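DNA/pantothenate metabolism flavoprotein (PDB 7CFU) probably catalyses the FMN-dependent decarboxylation of a C-terminal cysteine in a precursor peptide during natural-product biosynthesis. Local coordinates at residues Arg68-Glu71 / Ala77-Thr80; Ala90-Leu95 / Val128-Cys133; Ala99-Ile104 / Ser192-Gln197. All blocks are in the same frame, centred on the assembly; numbering follows the deposited sequence.

Contact 1 (Arg68-Glu71 / Ala77-Thr80)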
loop_
_atom_site.group_PDB
_atom_site.type_symbol
_atom_site.label_atom_id
_atom_site.label_comp_id
_atom_site.label_asym_id
_atom_site.label_seq_id
_atom_site.Cartn_x
_atom_site.Cartn_y
_atom_site.Cartn_z
ATOM N N ARG A 68 2.241 -11.479 19.664
ATOM C CA ARG A 68 1.517 -12.735 19.499
ATOM C C ARG A 68 1.999 -13.816 20.454
ATOM O O ARG A 68 1.194 -14.634 20.909
ATOM C CB ARG A 68 1.538 -13.166 18.034
ATOM C CG ARG A 68 0.589 -12.238 17.284
ATOM C CD ARG A 68 -0.818 -12.544 17.753
ATOM N NE ARG A 68 -1.215 -13.860 17.293
ATOM C CZ ARG A 68 -1.759 -14.060 16.105
ATOM N NH1 ARG A 68 -1.996 -13.021 15.315
ATOM N NH2 ARG A 68 -2.077 -15.281 15.713
ATOM N N MET A 69 3.281 -13.838 20.788
ATOM C CA MET A 69 3.756 -14.861 21.710
ATOM C C MET A 69 3.331 -14.560 23.147
ATOM O O MET A 69 3.006 -15.487 23.906
ATOM C CB MET A 69 5.259 -15.034 21.572
ATOM C CG MET A 69 5.750 -16.191 22.365
ATOM S SD MET A 69 4.915 -17.692 21.862
ATOM C CE MET A 69 6.084 -18.312 20.670
ATOM N N ILE A 70 3.334 -13.281 23.547
ATOM C CA ILE A 70 2.740 -12.936 24.835
ATOM C C ILE A 70 1.323 -13.481 24.904
ATOM O O ILE A 70 0.912 -14.057 25.917
ATOM C CB ILE A 70 2.765 -11.412 25.073
ATOM C CG1 ILE A 70 4.180 -10.934 25.395
ATOM C CG2 ILE A 70 1.785 -11.028 26.184
ATOM C CD1 ILE A 70 4.203 -9.591 26.099
ATOM N N GLU A 71 0.565 -13.337 23.811
ATOM C CA GLU A 71 -0.801 -13.848 23.771
ATOM C C GLU A 71 -0.849 -15.351 23.988
ATOM O O GLU A 71 -1.677 -15.849 24.762
ATOM C CB GLU A 71 -1.457 -13.510 22.434
ATOM C CG GLU A 71 -2.763 -14.271 22.205
ATOM C CD GLU A 71 -3.526 -13.789 20.986
ATOM O OE1 GLU A 71 -2.918 -13.107 20.137
ATOM O OE2 GLU A 71 -4.733 -14.101 20.872
ATOM N N ALA A 77 -4.766 -11.977 24.274
ATOM C CA ALA A 77 -4.066 -11.051 23.412
ATOM C C ALA A 77 -3.777 -9.796 24.224
ATOM O O ALA A 77 -4.671 -9.300 24.921
ATOM C CB ALA A 77 -4.900 -10.713 22.178
ATOM N N PRO A 78 -2.550 -9.294 24.222
ATOM C CA PRO A 78 -2.298 -8.014 24.891
ATOM C C PRO A 78 -3.024 -6.882 24.180
ATOM O O PRO A 78 -3.228 -6.905 22.965
ATOM C CB PRO A 78 -0.775 -7.850 24.801
ATOM C CG PRO A 78 -0.371 -8.693 23.632
ATOM C CD PRO A 78 -1.334 -9.855 23.608
ATOM N N VAL A 79 -3.442 -5.897 24.954
ATOM C CA VAL A 79 -4.037 -4.684 24.410
ATOM C C VAL A 79 -2.928 -3.672 24.144
ATOM O O VAL A 79 -2.125 -3.375 25.035
ATOM C CB VAL A 79 -5.081 -4.111 25.382
ATOM C CG1 VAL A 79 -5.568 -2.748 24.912
ATOM C CG2 VAL A 79 -6.240 -5.096 25.545
ATOM N N THR A 80 -2.878 -3.135 22.922
ATOM C CA THR A 80 -1.950 -2.042 22.641
ATOM C C THR A 80 -2.663 -0.832 22.060
ATOM O O THR A 80 -2.410 0.302 22.470
ATOM C CB THR A 80 -0.833 -2.481 21.686
ATOM O OG1 THR A 80 -0.103 -3.560 22.269
ATOM C CG2 THR A 80 0.126 -1.320 21.430
#

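Contact 2 (Ala90-Leu95 / Val128-Cys133). With FMN (flavin mononucleotide), chain B.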
loop_
_atom_site.group_PDB
_atom_site.type_symbol
_atom_site.label_atom_id
_atom_site.label_comp_id
_atom_site.label_asym_id
_atom_site.label_seq_id
_atom_site.Cartn_x
_atom_site.Cartn_y
_atom_site.Cartn_z
ATOM N N ALA A 90 -14.409 2.102 26.477
ATOM C CA ALA A 90 -13.068 2.456 26.022
ATOM C C ALA A 90 -12.042 1.644 26.793
ATOM O O ALA A 90 -12.285 1.261 27.942
ATOM C CB ALA A 90 -12.814 3.951 26.202
ATOM N N ALA A 91 -10.898 1.373 26.162
ATOM C CA ALA A 91 -9.956 0.400 26.710
ATOM C C ALA A 91 -9.508 0.776 28.117
ATOM O O ALA A 91 -9.478 -0.074 29.013
ATOM C CB ALA A 91 -8.749 0.252 25.781
ATOM N N HIS A 92 -9.194 2.049 28.346
ATOM C CA HIS A 92 -8.622 2.420 29.634
ATOM C C HIS A 92 -9.653 2.311 30.757
ATOM O O HIS A 92 -9.311 1.916 31.879
ATOM C CB HIS A 92 -8.033 3.828 29.553
ATOM C CG HIS A 92 -9.050 4.891 29.270
ATOM N ND1 HIS A 92 -9.911 4.829 28.196
ATOM C CD2 HIS A 92 -9.347 6.034 29.928
ATOM C CE1 HIS A 92 -10.689 5.898 28.198
ATOM N NE2 HIS A 92 -10.368 6.645 29.240
ATOM N N VAL A 93 -10.915 2.644 30.478
ATOM C CA VAL A 93 -11.963 2.522 31.494
ATOM C C VAL A 93 -12.240 1.055 31.807
ATOM O O VAL A 93 -12.318 0.654 32.977
ATOM C CB VAL A 93 -13.242 3.248 31.037
ATOM C CG1 VAL A 93 -14.378 3.002 32.018
ATOM C CG2 VAL A 93 -12.979 4.749 30.857
ATOM N N ALA A 94 -12.383 0.226 30.769
ATOM C CA ALA A 94 -12.688 -1.183 30.996
ATOM C C ALA A 94 -11.548 -1.877 31.731
ATOM O O ALA A 94 -11.776 -2.613 32.697
ATOM C CB ALA A 94 -13.005 -1.887 29.672
ATOM N N LEU A 95 -10.307 -1.661 31.287
ATOM C CA LEU A 95 -9.180 -2.295 31.968
ATOM C C LEU A 95 -8.967 -1.702 33.358
ATOM O O LEU A 95 -8.657 -2.430 34.306
ATOM C CB LEU A 95 -7.916 -2.173 31.125
ATOM C CG LEU A 95 -7.950 -2.964 29.825
ATOM C CD1 LEU A 95 -6.803 -2.540 28.927
ATOM C CD2 LEU A 95 -7.878 -4.451 30.121
ATOM N N VAL A 128 -3.573 3.822 33.664
ATOM C CA VAL A 128 -3.074 4.219 34.982
ATOM C C VAL A 128 -4.024 5.224 35.625
ATOM O O VAL A 128 -4.408 5.084 36.795
ATOM C CB VAL A 128 -1.651 4.799 34.862
ATOM C CG1 VAL A 128 -1.216 5.458 36.179
ATOM C CG2 VAL A 128 -0.653 3.733 34.430
ATOM N N LEU A 129 -4.457 6.228 34.855
ATOM C CA LEU A 129 -5.353 7.240 35.411
ATOM C C LEU A 129 -6.698 6.649 35.801
ATOM O O LEU A 129 -7.327 7.119 36.756
ATOM C CB LEU A 129 -5.560 8.383 34.415
ATOM C CG LEU A 129 -4.363 9.271 34.112
ATOM C CD1 LEU A 129 -4.768 10.407 33.184
ATOM C CD2 LEU A 129 -3.786 9.809 35.409
ATOM N N ALA A 130 -7.162 5.631 35.076
ATOM C CA ALA A 130 -8.469 5.063 35.357
ATOM C C ALA A 130 -8.422 3.970 36.410
ATOM O O ALA A 130 -9.464 3.639 36.976
ATOM C CB ALA A 130 -9.099 4.527 34.071
ATOM N N ALA A 131 -7.250 3.406 36.691
ATOM C CA ALA A 131 -7.148 2.322 37.656
ATOM C C ALA A 131 -7.207 2.857 39.079
ATOM O O ALA A 131 -6.692 3.938 39.378
ATOM C CB ALA A 131 -5.850 1.536 37.448
ATOM N N GLU A 132 -7.862 2.096 39.961
ATOM C CA GLU A 132 -7.961 2.433 41.384
ATOM C C GLU A 132 -7.703 1.152 42.177
ATOM O O GLU A 132 -8.622 0.533 42.715
ATOM C CB GLU A 132 -9.319 3.042 41.722
ATOM C CG GLU A 132 -9.411 4.499 41.361
ATOM C CD GLU A 132 -10.733 5.126 41.752
ATOM O OE1 GLU A 132 -11.782 4.451 41.637
ATOM O OE2 GLU A 132 -10.715 6.306 42.161
ATOM N N CYS A 133 -6.440 0.763 42.273
ATOM C CA CYS A 133 -6.088 -0.508 42.884
ATOM C C CYS A 133 -4.628 -0.444 43.315
ATOM O O CYS A 133 -3.898 0.459 42.892
ATOM C CB CYS A 133 -6.322 -1.664 41.901
ATOM S SG CYS A 133 -5.291 -1.560 40.425
HETATM N N1 FMN B . -9.584 10.437 28.062
HETATM C C2 FMN B . -9.981 11.468 28.884
HETATM O O2 FMN B . -9.147 12.029 29.596
HETATM N N3 FMN B . -11.312 11.865 28.903
HETATM C C4 FMN B . -12.254 11.227 28.107
HETATM O O4 FMN B . -13.444 11.575 28.135
HETATM C C4A FMN B . -11.851 10.189 27.275
HETATM N N5 FMN B . -12.772 9.545 26.466
HETATM C C5A FMN B . -12.364 8.523 25.637
HETATM C C6 FMN B . -13.294 7.887 24.824
HETATM C C7 FMN B . -12.890 6.851 23.988
HETATM C C7M FMN B . -13.896 6.155 23.109
HETATM C C8 FMN B . -11.555 6.457 23.958
HETATM C C8M FMN B . -11.148 5.333 23.047
HETATM C C9 FMN B . -10.616 7.094 24.779
HETATM C C9A FMN B . -11.024 8.135 25.617
HETATM N N10 FMN B . -10.110 8.782 26.441
HETATM C C10 FMN B . -10.513 9.802 27.259
HETATM C "C1'" FMN B . -8.661 8.398 26.437
HETATM C "C2'" FMN B . -7.947 9.368 25.506
HETATM O "O2'" FMN B . -8.489 9.240 24.196
HETATM C "C3'" FMN B . -6.445 9.076 25.537
HETATM O "O3'" FMN B . -5.902 9.456 26.784
HETATM C "C4'" FMN B . -5.713 9.782 24.402
HETATM O "O4'" FMN B . -4.337 9.447 24.438
HETATM C "C5'" FMN B . -5.852 11.290 24.500
HETATM O "O5'" FMN B . -5.357 11.799 23.282
HETATM P P FMN B . -5.328 13.374 22.986
HETATM O O1P FMN B . -4.120 13.705 22.123
HETATM O O2P FMN B . -6.614 13.730 22.270
HETATM O O3P FMN B . -5.268 14.126 24.299
#

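Contact 3 (Ala99-Ile104 / Ser192-Gln197)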
loop_
_atom_site.group_PDB
_atom_site.type_symbol
_atom_site.label_atom_id
_atom_site.label_comp_id
_atom_site.label_asym_id
_atom_site.label_seq_id
_atom_site.Cartn_x
_atom_site.Cartn_y
_atom_site.Cartn_z
ATOM N N ALA A 99 -9.149 -4.165 36.891
ATOM C CA ALA A 99 -7.932 -4.543 37.597
ATOM C C ALA A 99 -8.151 -4.532 39.106
ATOM O O ALA A 99 -8.729 -3.591 39.654
ATOM C CB ALA A 99 -6.791 -3.596 37.223
ATOM N N ASP A 100 -7.730 -5.610 39.771
ATOM C CA ASP A 100 -7.628 -5.610 41.227
ATOM C C ASP A 100 -6.230 -5.233 41.680
ATOM O O ASP A 100 -6.067 -4.653 42.758
ATOM C CB ASP A 100 -8.005 -6.983 41.801
ATOM C CG ASP A 100 -9.441 -7.376 41.492
ATOM O OD1 ASP A 100 -10.347 -6.509 41.570
ATOM O OD2 ASP A 100 -9.655 -8.560 41.157
ATOM N N VAL A 101 -5.226 -5.582 40.879
ATOM C CA VAL A 101 -3.843 -5.158 41.055
ATOM C C VAL A 101 -3.328 -4.697 39.698
ATOM O O VAL A 101 -3.686 -5.274 38.664
ATOM C CB VAL A 101 -2.960 -6.301 41.613
ATOM C CG1 VAL A 101 -1.482 -5.912 41.596
ATOM C CG2 VAL A 101 -3.389 -6.684 43.015
ATOM N N LEU A 102 -2.519 -3.638 39.693
ATOM C CA LEU A 102 -1.861 -3.144 38.489
ATOM C C LEU A 102 -0.356 -3.279 38.673
ATOM O O LEU A 102 0.208 -2.732 39.630
ATOM C CB LEU A 102 -2.241 -1.686 38.201
ATOM C CG LEU A 102 -1.498 -0.971 37.058
ATOM C CD1 LEU A 102 -1.672 -1.691 35.727
ATOM C CD2 LEU A 102 -1.932 0.494 36.937
ATOM N N VAL A 103 0.292 -3.994 37.761
ATOM C CA VAL A 103 1.739 -4.163 37.781
ATOM C C VAL A 103 2.301 -3.651 36.463
ATOM O O VAL A 103 1.881 -4.096 35.388
ATOM C CB VAL A 103 2.136 -5.634 38.000
ATOM C CG1 VAL A 103 3.634 -5.811 37.786
ATOM C CG2 VAL A 103 1.716 -6.101 39.392
ATOM N N ILE A 104 3.264 -2.742 36.547
ATOM C CA ILE A 104 4.006 -2.259 35.393
ATOM C C ILE A 104 5.389 -2.890 35.464
ATOM O O ILE A 104 6.212 -2.512 36.310
ATOM C CB ILE A 104 4.087 -0.728 35.376
ATOM C CG1 ILE A 104 2.730 -0.115 35.712
ATOM C CG2 ILE A 104 4.575 -0.234 34.025
ATOM C CD1 ILE A 104 1.666 -0.429 34.700
ATOM N N SER A 192 3.498 -9.810 45.643
ATOM C CA SER A 192 2.782 -10.629 46.622
ATOM C C SER A 192 2.002 -9.754 47.596
ATOM O O SER A 192 0.834 -10.025 47.897
ATOM C CB SER A 192 3.766 -11.518 47.386
ATOM O OG SER A 192 4.480 -12.378 46.513
ATOM N N THR A 193 2.642 -8.696 48.097
ATOM C CA THR A 193 1.966 -7.752 48.983
ATOM C C THR A 193 0.730 -7.158 48.314
ATOM O O THR A 193 -0.348 -7.078 48.921
ATOM C CB THR A 193 2.945 -6.647 49.390
ATOM O OG1 THR A 193 4.073 -7.232 50.052
ATOM C CG2 THR A 193 2.279 -5.633 50.300
ATOM N N ALA A 194 0.872 -6.739 47.051
ATOM C CA ALA A 194 -0.248 -6.148 46.322
ATOM C C ALA A 194 -1.371 -7.156 46.102
ATOM O O ALA A 194 -2.550 -6.812 46.228
ATOM C CB ALA A 194 0.239 -5.588 44.984
ATOM N N LEU A 195 -1.029 -8.399 45.744
ATOM C CA LEU A 195 -2.059 -9.416 45.537
ATOM C C LEU A 195 -2.817 -9.716 46.825
ATOM O O LEU A 195 -4.038 -9.909 46.804
ATOM C CB LEU A 195 -1.432 -10.688 44.966
ATOM C CG LEU A 195 -0.851 -10.500 43.564
ATOM C CD1 LEU A 195 -0.001 -11.676 43.153
ATOM C CD2 LEU A 195 -1.979 -10.281 42.565
ATOM N N ILE A 196 -2.107 -9.776 47.952
ATOM C CA ILE A 196 -2.759 -10.045 49.232
ATOM C C ILE A 196 -3.590 -8.848 49.664
ATOM O O ILE A 196 -4.729 -8.997 50.128
ATOM C CB ILE A 196 -1.710 -10.433 50.290
ATOM C CG1 ILE A 196 -1.230 -11.860 50.030
ATOM C CG2 ILE A 196 -2.290 -10.298 51.690
ATOM C CD1 ILE A 196 0.176 -12.116 50.446
ATOM N N GLN A 197 -3.036 -7.643 49.508
ATOM C CA GLN A 197 -3.790 -6.431 49.801
ATOM C C GLN A 197 -5.080 -6.367 48.990
ATOM O O GLN A 197 -6.132 -5.984 49.514
ATOM C CB GLN A 197 -2.899 -5.217 49.535
ATOM C CG GLN A 197 -3.540 -3.868 49.729
ATOM C CD GLN A 197 -2.580 -2.737 49.398
ATOM O OE1 GLN A 197 -1.451 -2.969 48.962
ATOM N NE2 GLN A 197 -3.039 -1.508 49.569
#

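Contact 1 (Arg68-Glu71 / Ala77-Thr80)
Glu71 and Ile70 of helix 67-74 meet Ala77 and Pro78, where the chain turns back beside the helix that it has just left. The packing between the two segments is entirely by van der Waals contact. No hydrogen bond joins them.

The main contact runs along the length of the Glu71 side chain, from CB to the carboxylate. Its CG lies anti to the backbone N (chi1 167°), and the chain stays extended beyond it. This carries the whole side chain alongside Ala77. Glu71 CG is 3.7 Å from Ala77 CA, and Glu71 CD is 3.6 Å from Ala77 CB. The methyl group therefore lies against the carboxylate carbon. Nearer the helix, Glu71 CB touches the ring of Pro78 at CD, 3.8 Å away. Ile70 meets the same proline through its short branch, with CG2 placed 4.1 Å from Pro78 CG. The two side chains cross at a slant.

The charged end of Glu71 has partners elsewhere. Within the helix, Arg68 NE is 3.4 Å from Glu71 OE1. That oxygen lies well out of the guanidinium plane, so this salt bridge is one of charge alone. Glu71 OE2 accepts a hydrogen bond from the backbone N of Gly87 of a neighbouring subunit. The carboxylate is thus buried at an interface and held there by a main-chain donor. The helix that carries it also touches a different subunit, through Met69.

The contact closes a short helix-to-loop turn at the edge of the Rossmann-like flavoprotein domain. Ile70 and Pro78 both rest on Thr55 and Met57 of strand 52-57, the outermost strand on that side within the chain. Val79 pairs by backbone hydrogen bonds with those same two residues, which lays the loop along the strand.

Contact 2 (Ala90-Leu95 / Val128-Cys133)
The imidazole of His92 lies between the bound flavin and Ala130. Over one face of the ring is C1' of FMN, 3.6 Å above the plane and displaced toward the rim. The opposite face carries Val93 CG2 from the next residue, also near the rim. Ala130 CB approaches the ring obliquely, 4.4 Å from His92 CD2. Trp82 adds a further ring nearby, turned almost perpendicular to the imidazole.

This is the FMN site of a Rossmann-like flavoprotein, and it lies between subunits. Ala90 and His92 form part of the pocket at the start of helix 91-98. A neighbouring subunit provides much of the rest, including Thr58, Thr108 and Ser31, which hydrogen-bond the same FMN. His92 CE1 is 3.4 Å from FMN N10, at the middle of the isoalloxazine. The two ring planes are inclined by about 31°, so they do not stack in parallel. Ala90, at the N-cap position of the helix, touches the benzenoid end of the flavin, with its CB 3.6 Å from FMN C8.

Helix 123-130 comes to its end beside this helix. Its contribution is small and apolar. Ala130 points its methyl at the backbone of helix 91-98, and Ala130 CB lies 4.3 Å from Val93 CA. The imidazole of His92 has CG between the backbone N and the carbonyl carbon (chi1 63°), an unusual choice for a helical residue. Its ring thereby turns toward the flavin and toward Ala126 and Thr127 of helix 123-130.

No hydrogen bond crosses between the two segments. Their nearest approach is between a carbonyl oxygen and a methyl group: His92 O is 3.4 Å from Ala130 CB.

Contact 3 (Ala99-Ile104 / Ser192-Gln197)
A Rossmann-like sheet is covered here by the last helix of the chain. Val101 starts strand 101-107, the middle strand of the five-stranded parallel sheet. Ala194 and Leu195 lie on helix 187-199. Val101 is the residue of the strand that meets this part of the helix, and its CA lies 6.4 Å from Leu195 CA.

The two methyl groups of Val101 divide the work. CG1 is anti to the backbone N (chi1 171°) and meets the methyl group of Ala194, with 3.8 Å between Val101 CG1 and Ala194 CB. CG2 lies beside the backbone N and serves two partners. It is 3.3 Å from Ala194 O, so it rests on the main chain of the helix. It also touches one branch of Leu195, with 3.9 Å between Val101 CG2 and Leu195 CD2. The bond to CB of Leu195 does not aim at the strand, but its CG is anti to the carbonyl carbon (chi1 -65°), and CD2 extends far enough to reach the valine.

Neighbours continue the same layer. Ala194 touches Val136 of the adjacent strand, while Leu195 reaches Val22 and Val50. Further along the strand, Val103 points toward the same helix and packs on Ile191. Asp100, just before the strand, has a salt bridge to Arg23 through OD2. Its charge is thus matched within the sheet region rather than by the helix.

All three touching residues are buried, and no hydrogen bond or salt bridge passes from strand to helix. The small side chain of Ala194 lets a single valine come up against the helix backbone. Shape and the exclusion of water, rather than directed polar bonds, hold this part of the helix on the sheet.

How the contacts relate
Contact 1 is complete before contact 2 begins, whereas the segments of contacts 2 and 3 alternate along the chain. Helix 91-98 of contact 2 leads directly into strand 101-107 of contact 3. The centres of these two contacts are 14 Å apart, and Cys133 touches the start of the strand. They lie on opposite faces of the sheet: Leu102 points away from helix 187-199 and packs on Ala131 and Cys133. Contact 1 sits at the strand 52-57 edge, 18 Å from contact 2 and 20 Å from contact 3, centre to centre. It meets contact 2 through Val79 and Leu95. Contacts 1 and 2 reach neighbouring subunits, while contact 3 belongs to the core of one subunit.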